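Local atomic coordinates of protein Rv1364c/MT1410 (Mycobacterium tuberculosis, PDB entry 3KE6), a protein that probably regulates a sigma factor, combining a manganese-binding PP2C-type phosphatase domain like RsbU with a serine kinase domain like the anti-sigma factor RsbW. Residues Glu133-Thr138 and Phe170-Glu175; Ile191-Arg196 and Arg241-Asn246; Ile295-His300 and Glu362-Glu367. All blocks are in the same frame, centred on the assembly; numbering follows the deposited sequence.

Overall arrangement
Contacts 1 and 2 both belong to the phosphatase-like (SpoIIE family) part of the chain, whereas contact 3 lies in the histidine kinase-like ATPase part, on the other side of the chain's centre. Contact 1 pairs the last two strands of a five-stranded antiparallel sheet; contact 2 joins two loops nearer the manganese ions, its Glu192 side chain about 6 Å from one of them. Their centres are about 29 Å apart and their nearest atoms about 12 Å. Contact 3, helix against loop, is more remote, with its centre about 37 Å from that of contact 1 and about 42 Å from that of contact 2. The three follow one another in series along the chain.

Contact 1. Residues Glu133-Thr138 and Phe170-Glu175; sequences EFQYCT and FPVRSE
Tyr136 and Arg173 face each other as a hydrogen-bonded pair of two antiparallel strands, and their side chains run side by side on the same face of the sheet. Tyr136 N donates to Arg173 O at 3.0 Å, and Arg173 N returns the bond to Tyr136 O. At the next hydrogen-bonded pair, two residues away, Phe134 N reaches Glu175 O at 2.9 Å, while the bond back from Glu175 N to Phe134 O is weak. Between these pairs Gln135 and Ser174 meet without backbone hydrogen bonds, and Gln135 CA sits 3.3 Å from Arg173 O in a CA-H...O contact.

The arginine can be followed outward along the tyrosine. Its CB lies 3.8 Å from both CE1 and CZ of Tyr136, its CD packs near the phenol oxygen, and the chain then bends at chi3 (92°), which turns NH1 back to make a weak hydrogen bond of 3.3 Å to Tyr136 OH. The guanidinium and ring planes are inclined by 51°, an oblique approach. The hydroxyl is also hydrogen-bonded to Glu157 O.

Where the pairing ends, Val172 CG2 touches Gln135 NE2 at 3.6 Å. Cys137 SG meets the edge of the Phe170 ring, a sulfur-aromatic contact 5.4 Å from the centroid.

Strand 173-176 is an outermost strand of this five-stranded sheet within the chain; strand 133-139 pairs with 173-176 along one edge and with 121-128 along the other. Helix 100-110 covers the Cys137 end, where Leu104 touches both Cys137 and Phe170 and Val101 touches Val172.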
ATOM      1  N   GLU A 133       0.450  16.915  -3.485  1.00 56.84           N
ATOM      2  CA  GLU A 133       1.762  17.298  -3.016  1.00 56.69           C
ATOM      3  C   GLU A 133       2.444  16.074  -2.457  1.00 56.50           C
ATOM      4  O   GLU A 133       1.908  15.418  -1.554  1.00 56.54           O
ATOM      5  CB  GLU A 133       1.659  18.370  -1.934  1.00 56.80           C
ATOM      6  CG  GLU A 133       2.976  18.639  -1.224  1.00 57.39           C
ATOM      7  CD  GLU A 133       2.951  19.887  -0.376  1.00 58.17           C
ATOM      8  OE1 GLU A 133       1.946  20.628  -0.425  1.00 63.10           O
ATOM      9  OE2 GLU A 133       3.953  20.120   0.336  1.00 64.13           O
ATOM     10  N   PHE A 134       3.623  15.783  -3.001  1.00 56.36           N
ATOM     11  CA  PHE A 134       4.419  14.634  -2.603  1.00 56.29           C
ATOM     12  C   PHE A 134       5.808  15.061  -2.096  1.00 56.46           C
ATOM     13  O   PHE A 134       6.741  15.271  -2.874  1.00 56.62           O
ATOM     14  CB  PHE A 134       4.570  13.677  -3.772  1.00 56.53           C
ATOM     15  CG  PHE A 134       5.219  12.394  -3.395  1.00 56.54           C
ATOM     16  CD1 PHE A 134       4.491  11.409  -2.752  1.00 59.56           C
ATOM     17  CD2 PHE A 134       6.560  12.180  -3.649  1.00 56.12           C
ATOM     18  CE1 PHE A 134       5.092  10.220  -2.381  1.00 59.88           C
ATOM     19  CE2 PHE A 134       7.164  11.001  -3.282  1.00 56.40           C
ATOM     20  CZ  PHE A 134       6.437  10.020  -2.655  1.00 58.09           C
ATOM     21  N   GLN A 135       5.925  15.175  -0.778  1.00 56.23           N
ATOM     22  CA  GLN A 135       7.144  15.615  -0.126  1.00 55.93           C
ATOM     23  C   GLN A 135       8.063  14.426   0.089  1.00 55.40           C
ATOM     24  O   GLN A 135       7.667  13.450   0.697  1.00 55.55           O
ATOM     25  CB  GLN A 135       6.787  16.257   1.215  1.00 55.95           C
ATOM     26  CG  GLN A 135       7.961  16.558   2.127  1.00 56.51           C
ATOM     27  CD  GLN A 135       7.602  17.551   3.210  1.00 57.75           C
ATOM     28  OE1 GLN A 135       6.715  18.396   3.025  1.00 61.90           O
ATOM     29  NE2 GLN A 135       8.303  17.475   4.344  1.00 63.84           N
ATOM     30  N   TYR A 136       9.297  14.519  -0.388  1.00 55.10           N
ATOM     31  CA  TYR A 136      10.196  13.380  -0.373  1.00 54.64           C
ATOM     32  C   TYR A 136      11.630  13.747  -0.003  1.00 54.28           C
ATOM     33  O   TYR A 136      12.061  14.888  -0.181  1.00 54.39           O
ATOM     34  CB  TYR A 136      10.168  12.699  -1.737  1.00 54.33           C
ATOM     35  CG  TYR A 136      10.859  13.485  -2.818  1.00 54.67           C
ATOM     36  CD1 TYR A 136      10.207  14.512  -3.486  1.00 53.71           C
ATOM     37  CD2 TYR A 136      12.167  13.198  -3.176  1.00 54.45           C
ATOM     38  CE1 TYR A 136      10.837  15.215  -4.479  1.00 53.29           C
ATOM     39  CE2 TYR A 136      12.802  13.895  -4.168  1.00 54.11           C
ATOM     40  CZ  TYR A 136      12.146  14.907  -4.822  1.00 54.60           C
ATOM     41  OH  TYR A 136      12.817  15.618  -5.819  1.00 53.56           O
ATOM     42  N   CYS A 137      12.341  12.751   0.520  1.00 54.17           N
ATOM     43  CA  CYS A 137      13.734  12.854   0.912  1.00 53.82           C
ATOM     44  C   CYS A 137      14.497  11.648   0.361  1.00 53.61           C
ATOM     45  O   CYS A 137      14.020  10.509   0.448  1.00 53.90           O
ATOM     46  CB  CYS A 137      13.875  12.909   2.434  1.00 53.57           C
ATOM     47  SG  CYS A 137      15.584  13.235   2.996  1.00 55.70           S
ATOM     48  N   THR A 138      15.657  11.926  -0.227  1.00 53.12           N
ATOM     49  CA  THR A 138      16.553  10.943  -0.804  1.00 52.84           C
ATOM     50  C   THR A 138      17.809  10.907   0.064  1.00 52.66           C
ATOM     51  O   THR A 138      18.781  11.594  -0.219  1.00 51.82           O
ATOM     52  CB  THR A 138      16.963  11.342  -2.245  1.00 52.91           C
ATOM     53  OG1 THR A 138      17.554  12.649  -2.237  1.00 51.84           O
ATOM     54  CG2 THR A 138      15.765  11.360  -3.172  1.00 52.30           C
ATOM     55  N   PHE A 170      18.497  16.293   6.615  1.00 57.38           N
ATOM     56  CA  PHE A 170      17.499  15.609   5.783  1.00 56.96           C
ATOM     57  C   PHE A 170      16.561  16.599   5.105  1.00 56.78           C
ATOM     58  O   PHE A 170      15.358  16.606   5.374  1.00 56.87           O
ATOM     59  CB  PHE A 170      16.703  14.615   6.616  1.00 56.70           C
ATOM     60  CG  PHE A 170      17.520  13.475   7.113  1.00 57.12           C
ATOM     61  CD1 PHE A 170      17.690  12.338   6.335  1.00 58.00           C
ATOM     62  CD2 PHE A 170      18.133  13.534   8.357  1.00 57.11           C
ATOM     63  CE1 PHE A 170      18.458  11.277   6.788  1.00 57.83           C
ATOM     64  CE2 PHE A 170      18.898  12.475   8.822  1.00 57.03           C
ATOM     65  CZ  PHE A 170      19.063  11.345   8.035  1.00 57.11           C
ATOM     66  N   PRO A 171      17.115  17.445   4.223  1.00 56.47           N
ATOM     67  CA  PRO A 171      16.317  18.371   3.418  1.00 56.44           C
ATOM     68  C   PRO A 171      15.316  17.650   2.522  1.00 56.22           C
ATOM     69  O   PRO A 171      15.551  16.503   2.137  1.00 56.60           O
ATOM     70  CB  PRO A 171      17.370  19.105   2.579  1.00 56.65           C
ATOM     71  CG  PRO A 171      18.592  18.261   2.644  1.00 56.84           C
ATOM     72  CD  PRO A 171      18.557  17.583   3.959  1.00 56.37           C
ATOM     73  N   VAL A 172      14.209  18.317   2.201  1.00 55.90           N
ATOM     74  CA  VAL A 172      13.086  17.681   1.500  1.00 55.96           C
ATOM     75  C   VAL A 172      12.568  18.554   0.357  1.00 56.03           C
ATOM     76  O   VAL A 172      12.553  19.770   0.474  1.00 56.63           O
ATOM     77  CB  VAL A 172      11.896  17.374   2.460  1.00 56.03           C
ATOM     78  CG1 VAL A 172      12.234  16.220   3.397  1.00 56.97           C
ATOM     79  CG2 VAL A 172      11.487  18.606   3.253  1.00 54.42           C
ATOM     80  N   ARG A 173      12.150  17.928  -0.740  1.00 55.80           N
ATOM     81  CA  ARG A 173      11.606  18.644  -1.895  1.00 55.66           C
ATOM     82  C   ARG A 173      10.181  18.191  -2.135  1.00 55.25           C
ATOM     83  O   ARG A 173       9.722  17.250  -1.502  1.00 54.96           O
ATOM     84  CB  ARG A 173      12.415  18.354  -3.159  1.00 55.50           C
ATOM     85  CG  ARG A 173      13.792  18.947  -3.207  1.00 55.50           C
ATOM     86  CD  ARG A 173      14.462  18.649  -4.554  1.00 56.54           C
ATOM     87  NE  ARG A 173      14.228  19.700  -5.546  1.00 60.47           N
ATOM     88  CZ  ARG A 173      13.188  19.774  -6.384  1.00 60.05           C
ATOM     89  NH1 ARG A 173      12.228  18.860  -6.399  1.00 59.17           N
ATOM     90  NH2 ARG A 173      13.111  20.794  -7.230  1.00 61.78           N
ATOM     91  N   SER A 174       9.499  18.847  -3.070  1.00 55.21           N
ATOM     92  CA  SER A 174       8.130  18.490  -3.416  1.00 55.40           C
ATOM     93  C   SER A 174       7.896  18.401  -4.916  1.00 55.18           C
ATOM     94  O   SER A 174       8.509  19.113  -5.687  1.00 55.21           O
ATOM     95  CB  SER A 174       7.158  19.493  -2.798  1.00 55.49           C
ATOM     96  OG  SER A 174       6.905  19.144  -1.446  1.00 57.94           O
ATOM     97  N   GLU A 175       7.009  17.495  -5.311  1.00 55.10           N
ATOM     98  CA  GLU A 175       6.515  17.413  -6.681  1.00 54.79           C
ATOM     99  C   GLU A 175       5.016  17.287  -6.566  1.00 54.23           C
ATOM    100  O   GLU A 175       4.539  16.637  -5.655  1.00 54.28           O
ATOM    101  CB  GLU A 175       7.073  16.176  -7.396  1.00 54.97           C
ATOM    102  CG  GLU A 175       8.496  16.333  -7.941  1.00 56.33           C
ATOM    103  CD  GLU A 175       8.579  17.085  -9.271  1.00 59.22           C
ATOM    104  OE1 GLU A 175       7.535  17.385  -9.896  1.00 56.79           O
ATOM    105  OE2 GLU A 175       9.720  17.373  -9.694  1.00 63.74           O
TER

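Contact 2. Residues Ile191-Arg196 and Arg241-Asn246; sequences IERPGR and RSTGYN
Thr243, the residue most covered here, sets its side chain between the side chain of Arg193 and the part of the facing turn formed by Pro194 O and Arg196 CG. Its methyl CG2 does most of the touching: it lies 3.6 Å from Arg193 CD and 3.5 Å from Arg193 NH1, meeting the guanidinium at the edge and near its plane. The arginine chain crosses the threonine at about a right angle; CB and CD lie along the methyl, and the bend at chi3 (-82°) brings NH1 back to it. Beyond the methyl, Arg193 NH2 forms a salt bridge with Glu204, a residue of helix 198-212 that also pairs with Arg196.

The other branch of Thr243 turns to the backbone, with OG1 3.2 Å from Pro194 O and 3.7 Å from Arg196 CG. Pro194 is the second major participant. Its ring lies against the 243-245 backbone, CG 3.5 Å from Thr243 O and CD 3.9 Å from Gly244 O. Asn246 passes the same ring in the opposite direction, its ND2 3.9 Å from Pro194 CD.

A type II turn from Arg193 to Arg196 presents Arg193, Pro194 and Arg196, with Gly195 at positive phi. Across from it, Gly244, also at positive phi, takes the chain out of helix 227-241. The arrangement is a loop-to-loop junction of a PP2C-type fold beside its metal site, where Asp71, Val72, Asp188 and Asp247 bind manganese.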
ATOM      1  N   ILE A 191      19.111  -0.847 -10.769  1.00 52.16           N
ATOM      2  CA  ILE A 191      19.860  -0.184 -11.829  1.00 52.90           C
ATOM      3  C   ILE A 191      21.340  -0.569 -11.915  1.00 53.16           C
ATOM      4  O   ILE A 191      21.969  -0.280 -12.915  1.00 53.17           O
ATOM      5  CB  ILE A 191      19.689   1.354 -11.780  1.00 53.07           C
ATOM      6  CG1 ILE A 191      20.066   1.917 -10.405  1.00 53.59           C
ATOM      7  CG2 ILE A 191      18.239   1.721 -12.137  1.00 52.42           C
ATOM      8  CD1 ILE A 191      20.074   3.440 -10.364  1.00 53.32           C
ATOM      9  N   GLU A 192      21.881  -1.231 -10.889  1.00 53.72           N
ATOM     10  CA  GLU A 192      23.263  -1.740 -10.928  1.00 53.96           C
ATOM     11  C   GLU A 192      23.272  -3.230 -11.246  1.00 53.89           C
ATOM     12  O   GLU A 192      23.719  -4.048 -10.445  1.00 53.68           O
ATOM     13  CB  GLU A 192      23.987  -1.484  -9.606  1.00 53.53           C
ATOM     14  CG  GLU A 192      23.943  -0.038  -9.159  1.00 54.75           C
ATOM     15  CD  GLU A 192      25.234   0.418  -8.504  1.00 55.49           C
ATOM     16  OE1 GLU A 192      25.257   0.512  -7.251  1.00 57.94           O
ATOM     17  OE2 GLU A 192      26.221   0.677  -9.248  1.00 61.84           O
ATOM     18  N   ARG A 193      22.778  -3.557 -12.434  1.00 54.21           N
ATOM     19  CA  ARG A 193      22.657  -4.940 -12.905  1.00 54.54           C
ATOM     20  C   ARG A 193      23.977  -5.377 -13.560  1.00 54.51           C
ATOM     21  O   ARG A 193      24.686  -4.539 -14.124  1.00 53.82           O
ATOM     22  CB  ARG A 193      21.489  -5.053 -13.910  1.00 54.53           C
ATOM     23  CG  ARG A 193      20.162  -4.484 -13.367  1.00 55.00           C
ATOM     24  CD  ARG A 193      19.049  -4.403 -14.405  1.00 55.11           C
ATOM     25  NE  ARG A 193      19.130  -3.214 -15.263  1.00 55.52           N
ATOM     26  CZ  ARG A 193      19.294  -3.223 -16.589  1.00 55.84           C
ATOM     27  NH1 ARG A 193      19.397  -4.363 -17.268  1.00 55.89           N
ATOM     28  NH2 ARG A 193      19.354  -2.073 -17.253  1.00 56.63           N
ATOM     29  N   PRO A 194      24.316  -6.682 -13.472  1.00 54.77           N
ATOM     30  CA  PRO A 194      25.516  -7.223 -14.115  1.00 54.91           C
ATOM     31  C   PRO A 194      25.683  -6.780 -15.576  1.00 55.00           C
ATOM     32  O   PRO A 194      24.699  -6.737 -16.329  1.00 54.47           O
ATOM     33  CB  PRO A 194      25.320  -8.747 -14.042  1.00 54.91           C
ATOM     34  CG  PRO A 194      24.305  -8.988 -13.015  1.00 54.67           C
ATOM     35  CD  PRO A 194      23.585  -7.710 -12.708  1.00 55.06           C
ATOM     36  N   GLY A 195      26.925  -6.451 -15.949  1.00 55.01           N
ATOM     37  CA  GLY A 195      27.269  -6.075 -17.317  1.00 55.14           C
ATOM     38  C   GLY A 195      26.497  -4.889 -17.866  1.00 55.30           C
ATOM     39  O   GLY A 195      26.195  -4.846 -19.058  1.00 55.52           O
ATOM     40  N   ARG A 196      26.168  -3.929 -17.005  1.00 55.45           N
ATOM     41  CA  ARG A 196      25.427  -2.731 -17.417  1.00 55.67           C
ATOM     42  C   ARG A 196      25.950  -1.490 -16.677  1.00 55.93           C
ATOM     43  O   ARG A 196      25.939  -1.448 -15.442  1.00 56.00           O
ATOM     44  CB  ARG A 196      23.924  -2.899 -17.145  1.00 55.98           C
ATOM     45  CG  ARG A 196      23.228  -4.079 -17.865  1.00 55.61           C
ATOM     46  CD  ARG A 196      22.495  -3.637 -19.104  1.00 54.74           C
ATOM     47  NE  ARG A 196      23.370  -2.906 -20.003  1.00 54.78           N
ATOM     48  CZ  ARG A 196      22.968  -2.227 -21.072  1.00 56.38           C
ATOM     49  NH1 ARG A 196      21.685  -2.175 -21.417  1.00 57.46           N
ATOM     50  NH2 ARG A 196      23.875  -1.602 -21.811  1.00 57.38           N
ATOM     51  N   ARG A 241      15.063  -9.724 -17.046  1.00 58.03           N
ATOM     52  CA  ARG A 241      14.790 -10.879 -17.916  1.00 58.20           C
ATOM     53  C   ARG A 241      16.048 -11.640 -18.300  1.00 57.97           C
ATOM     54  O   ARG A 241      16.178 -12.830 -18.001  1.00 57.82           O
ATOM     55  CB  ARG A 241      14.063 -10.421 -19.196  1.00 58.20           C
ATOM     56  CG  ARG A 241      13.991 -11.458 -20.323  1.00 58.80           C
ATOM     57  CD  ARG A 241      13.611 -10.823 -21.667  1.00 59.79           C
ATOM     58  NE  ARG A 241      12.163 -10.638 -21.829  1.00 63.87           N
ATOM     59  CZ  ARG A 241      11.559 -10.282 -22.967  1.00 62.79           C
ATOM     60  NH1 ARG A 241      12.261 -10.061 -24.078  1.00 66.15           N
ATOM     61  NH2 ARG A 241      10.243 -10.151 -23.005  1.00 60.85           N
ATOM     62  N   SER A 242      16.957 -10.940 -18.973  1.00 57.94           N
ATOM     63  CA  SER A 242      18.186 -11.540 -19.481  1.00 58.05           C
ATOM     64  C   SER A 242      19.375 -11.248 -18.573  1.00 57.85           C
ATOM     65  O   SER A 242      20.249 -12.100 -18.379  1.00 57.74           O
ATOM     66  CB  SER A 242      18.487 -11.013 -20.894  1.00 58.41           C
ATOM     67  OG  SER A 242      18.743  -9.615 -20.873  1.00 59.42           O
ATOM     68  N   THR A 243      19.390 -10.041 -18.019  1.00 57.52           N
ATOM     69  CA  THR A 243      20.571  -9.500 -17.353  1.00 57.18           C
ATOM     70  C   THR A 243      20.834 -10.091 -15.955  1.00 57.00           C
ATOM     71  O   THR A 243      21.945  -9.975 -15.433  1.00 56.75           O
ATOM     72  CB  THR A 243      20.431  -7.966 -17.235  1.00 57.26           C
ATOM     73  OG1 THR A 243      21.722  -7.357 -17.241  1.00 57.41           O
ATOM     74  CG2 THR A 243      19.676  -7.580 -15.967  1.00 56.16           C
ATOM     75  N   GLY A 244      19.818 -10.704 -15.344  1.00 56.79           N
ATOM     76  CA  GLY A 244      19.938 -11.240 -13.986  1.00 56.65           C
ATOM     77  C   GLY A 244      20.080 -10.146 -12.938  1.00 56.49           C
ATOM     78  O   GLY A 244      19.888  -8.964 -13.232  1.00 56.55           O
ATOM     79  N   TYR A 245      20.436 -10.537 -11.715  1.00 56.37           N
ATOM     80  CA  TYR A 245      20.593  -9.583 -10.605  1.00 56.45           C
ATOM     81  C   TYR A 245      21.708 -10.023  -9.671  1.00 56.06           C
ATOM     82  O   TYR A 245      22.002 -11.214  -9.582  1.00 56.12           O
ATOM     83  CB  TYR A 245      19.265  -9.380  -9.828  1.00 57.16           C
ATOM     84  CG  TYR A 245      18.636 -10.622  -9.182  1.00 57.98           C
ATOM     85  CD1 TYR A 245      18.354 -11.769  -9.927  1.00 61.40           C
ATOM     86  CD2 TYR A 245      18.279 -10.629  -7.838  1.00 60.15           C
ATOM     87  CE1 TYR A 245      17.765 -12.895  -9.343  1.00 60.16           C
ATOM     88  CE2 TYR A 245      17.682 -11.759  -7.247  1.00 60.87           C
ATOM     89  CZ  TYR A 245      17.436 -12.886  -8.011  1.00 60.17           C
ATOM     90  OH  TYR A 245      16.862 -14.006  -7.457  1.00 58.94           O
ATOM     91  N   ASN A 246      22.333  -9.064  -8.988  1.00 55.69           N
ATOM     92  CA  ASN A 246      23.418  -9.381  -8.043  1.00 55.49           C
ATOM     93  C   ASN A 246      23.351  -8.736  -6.645  1.00 55.15           C
ATOM     94  O   ASN A 246      24.239  -8.975  -5.828  1.00 55.34           O
ATOM     95  CB  ASN A 246      24.783  -9.090  -8.690  1.00 55.57           C
ATOM     96  CG  ASN A 246      25.069  -7.600  -8.843  1.00 55.62           C
ATOM     97  OD1 ASN A 246      24.444  -6.754  -8.189  1.00 53.12           O
ATOM     98  ND2 ASN A 246      26.040  -7.275  -9.701  1.00 54.80           N
TER

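Contact 3. Residues Ile295-His300 and Glu362-Glu367; sequences IADIVH and EALVSE
His300 and Leu364 meet in a CH-pi contact, with Leu364 CD1 over one face of the imidazole, 3.7 Å from its centroid. The pair joins helix 292-312 to the loop between helix 358-362 and strand 367-373, two elements of the histidine kinase-like ATPase domain, consistent with the RsbW-type kinase fold. The Leu364 side chain crosses that of His300 at about a right angle, and its second methyl, CD2, lies 3.7 Å from ND1 of His300. The histidine holds CG anti to the backbone N (chi1 -171°), which directs the ring at the loop.

One turn earlier, the Asp297 carboxylate lies beside Leu364 O without a hydrogen bond between them, as both are acceptors. Asp297 CB is 4.0 Å from Val365 CG2, and the same methyl lies 4.1 Å from Ile298 CG1. Val365 thus touches two consecutive helix residues.

Farther out, strand 376-391 backs this group: His383 touches Asp297, Ile298 and Val365, and Leu385 adds to the surface under Ile298. Another flank of the helix rests on helix 273-288, where Leu285 meets Ile295 and Val299. Beside the loop, Ser366 OG is hydrogen-bonded to the backbone N of Arg384.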
ATOM      1  N   ILE A 295     -12.266  -9.172  -0.721  1.00 51.19           N
ATOM      2  CA  ILE A 295     -13.580  -9.144  -1.314  1.00 51.02           C
ATOM      3  C   ILE A 295     -14.402 -10.275  -0.728  1.00 51.48           C
ATOM      4  O   ILE A 295     -15.503 -10.064  -0.300  1.00 53.31           O
ATOM      5  CB  ILE A 295     -13.534  -9.251  -2.828  1.00 51.20           C
ATOM      6  CG1 ILE A 295     -12.876  -7.987  -3.401  1.00 54.72           C
ATOM      7  CG2 ILE A 295     -14.956  -9.426  -3.424  1.00 49.17           C
ATOM      8  CD1 ILE A 295     -12.685  -7.998  -4.945  1.00 49.24           C
ATOM      9  N   ALA A 296     -13.851 -11.472  -0.651  1.00 51.66           N
ATOM     10  CA  ALA A 296     -14.630 -12.623  -0.200  1.00 51.22           C
ATOM     11  C   ALA A 296     -15.104 -12.416   1.257  1.00 51.90           C
ATOM     12  O   ALA A 296     -16.286 -12.642   1.592  1.00 52.45           O
ATOM     13  CB  ALA A 296     -13.818 -13.897  -0.334  1.00 49.27           C
ATOM     14  N   ASP A 297     -14.186 -11.970   2.108  1.00 51.74           N
ATOM     15  CA  ASP A 297     -14.523 -11.669   3.486  1.00 52.34           C
ATOM     16  C   ASP A 297     -15.666 -10.664   3.583  1.00 52.63           C
ATOM     17  O   ASP A 297     -16.695 -10.935   4.199  1.00 53.62           O
ATOM     18  CB  ASP A 297     -13.314 -11.117   4.227  1.00 51.74           C
ATOM     19  CG  ASP A 297     -12.332 -12.161   4.554  1.00 54.38           C
ATOM     20  OD1 ASP A 297     -12.741 -13.327   4.721  1.00 60.72           O
ATOM     21  OD2 ASP A 297     -11.133 -11.834   4.640  1.00 67.64           O
ATOM     22  N   ILE A 298     -15.471  -9.504   2.985  1.00 52.56           N
ATOM     23  CA  ILE A 298     -16.383  -8.401   3.180  1.00 52.40           C
ATOM     24  C   ILE A 298     -17.756  -8.746   2.567  1.00 53.45           C
ATOM     25  O   ILE A 298     -18.812  -8.503   3.193  1.00 54.22           O
ATOM     26  CB  ILE A 298     -15.827  -7.141   2.551  1.00 52.52           C
ATOM     27  CG1 ILE A 298     -14.590  -6.645   3.319  1.00 52.86           C
ATOM     28  CG2 ILE A 298     -16.861  -6.096   2.507  1.00 50.21           C
ATOM     29  CD1 ILE A 298     -13.754  -5.527   2.572  1.00 51.05           C
ATOM     30  N   VAL A 299     -17.759  -9.350   1.372  1.00 52.57           N
ATOM     31  CA  VAL A 299     -19.034  -9.730   0.770  1.00 51.72           C
ATOM     32  C   VAL A 299     -19.754 -10.756   1.617  1.00 51.80           C
ATOM     33  O   VAL A 299     -20.952 -10.716   1.741  1.00 52.43           O
ATOM     34  CB  VAL A 299     -18.889 -10.275  -0.665  1.00 52.50           C
ATOM     35  CG1 VAL A 299     -20.287 -10.782  -1.194  1.00 48.62           C
ATOM     36  CG2 VAL A 299     -18.260  -9.218  -1.583  1.00 45.52           C
ATOM     37  N   HIS A 300     -19.020 -11.698   2.187  1.00 51.71           N
ATOM     38  CA  HIS A 300     -19.618 -12.702   3.075  1.00 51.45           C
ATOM     39  C   HIS A 300     -20.322 -12.008   4.242  1.00 51.62           C
ATOM     40  O   HIS A 300     -21.509 -12.233   4.487  1.00 50.80           O
ATOM     41  CB  HIS A 300     -18.526 -13.648   3.573  1.00 50.71           C
ATOM     42  CG  HIS A 300     -19.024 -14.846   4.307  1.00 50.17           C
ATOM     43  ND1 HIS A 300     -18.244 -15.968   4.479  1.00 50.62           N
ATOM     44  CD2 HIS A 300     -20.178 -15.084   4.978  1.00 46.92           C
ATOM     45  CE1 HIS A 300     -18.904 -16.856   5.207  1.00 48.81           C
ATOM     46  NE2 HIS A 300     -20.083 -16.347   5.519  1.00 46.04           N
ATOM     47  N   GLU A 362     -16.970 -11.380  13.131  1.00 66.79           N
ATOM     48  CA  GLU A 362     -15.699 -11.171  13.845  1.00 66.19           C
ATOM     49  C   GLU A 362     -14.620 -12.127  13.360  1.00 65.41           C
ATOM     50  O   GLU A 362     -13.442 -11.774  13.360  1.00 65.75           O
ATOM     51  CB  GLU A 362     -15.863 -11.239  15.373  1.00 66.10           C
ATOM     52  CG  GLU A 362     -16.194  -9.860  15.989  1.00 67.12           C
ATOM     53  CD  GLU A 362     -16.605  -9.912  17.469  1.00 67.05           C
ATOM     54  OE1 GLU A 362     -16.531 -10.996  18.103  1.00 67.27           O
ATOM     55  OE2 GLU A 362     -17.013  -8.850  17.994  1.00 70.27           O
ATOM     56  N   ALA A 363     -15.031 -13.309  12.914  1.00 64.60           N
ATOM     57  CA  ALA A 363     -14.114 -14.289  12.349  1.00 64.03           C
ATOM     58  C   ALA A 363     -13.740 -14.043  10.876  1.00 63.58           C
ATOM     59  O   ALA A 363     -12.850 -14.716  10.381  1.00 63.96           O
ATOM     60  CB  ALA A 363     -14.693 -15.683  12.505  1.00 63.92           C
ATOM     61  N   LEU A 364     -14.392 -13.101  10.183  1.00 62.98           N
ATOM     62  CA  LEU A 364     -14.146 -12.854   8.728  1.00 62.37           C
ATOM     63  C   LEU A 364     -13.399 -11.556   8.427  1.00 62.22           C
ATOM     64  O   LEU A 364     -12.658 -11.447   7.446  1.00 63.07           O
ATOM     65  CB  LEU A 364     -15.473 -12.780   7.971  1.00 62.34           C
ATOM     66  CG  LEU A 364     -16.335 -14.043   7.962  1.00 61.45           C
ATOM     67  CD1 LEU A 364     -17.750 -13.708   7.503  1.00 56.77           C
ATOM     68  CD2 LEU A 364     -15.692 -15.111   7.089  1.00 56.65           C
ATOM     69  N   VAL A 365     -13.614 -10.562   9.272  1.00 61.30           N
ATOM     70  CA  VAL A 365     -13.123  -9.231   9.036  1.00 60.26           C
ATOM     71  C   VAL A 365     -12.468  -8.667  10.294  1.00 59.18           C
ATOM     72  O   VAL A 365     -12.707  -9.148  11.399  1.00 59.81           O
ATOM     73  CB  VAL A 365     -14.287  -8.403   8.558  1.00 60.55           C
ATOM     74  CG1 VAL A 365     -14.227  -6.980   9.089  1.00 64.36           C
ATOM     75  CG2 VAL A 365     -14.335  -8.470   7.033  1.00 61.61           C
ATOM     76  N   SER A 366     -11.614  -7.674  10.125  1.00 57.87           N
ATOM     77  CA  SER A 366     -10.853  -7.146  11.254  1.00 56.85           C
ATOM     78  C   SER A 366     -11.733  -6.873  12.477  1.00 55.91           C
ATOM     79  O   SER A 366     -11.291  -7.143  13.586  1.00 55.39           O
ATOM     80  CB  SER A 366     -10.070  -5.869  10.868  1.00 56.87           C
ATOM     81  OG  SER A 366      -9.278  -6.073   9.719  1.00 51.18           O
ATOM     82  N   GLU A 367     -12.952  -6.337  12.284  1.00 55.31           N
ATOM     83  CA  GLU A 367     -13.857  -5.981  13.408  1.00 54.97           C
ATOM     84  C   GLU A 367     -15.321  -5.886  12.993  1.00 53.31           C
ATOM     85  O   GLU A 367     -15.646  -5.319  11.967  1.00 52.77           O
ATOM     86  CB  GLU A 367     -13.476  -4.629  14.035  1.00 54.83           C
ATOM     87  CG  GLU A 367     -12.134  -4.024  13.543  1.00 59.14           C
ATOM     88  CD  GLU A 367     -11.692  -2.762  14.282  1.00 58.97           C
ATOM     89  OE1 GLU A 367     -12.539  -2.107  14.948  1.00 67.07           O
ATOM     90  OE2 GLU A 367     -10.469  -2.444  14.202  1.00 70.72           O
TER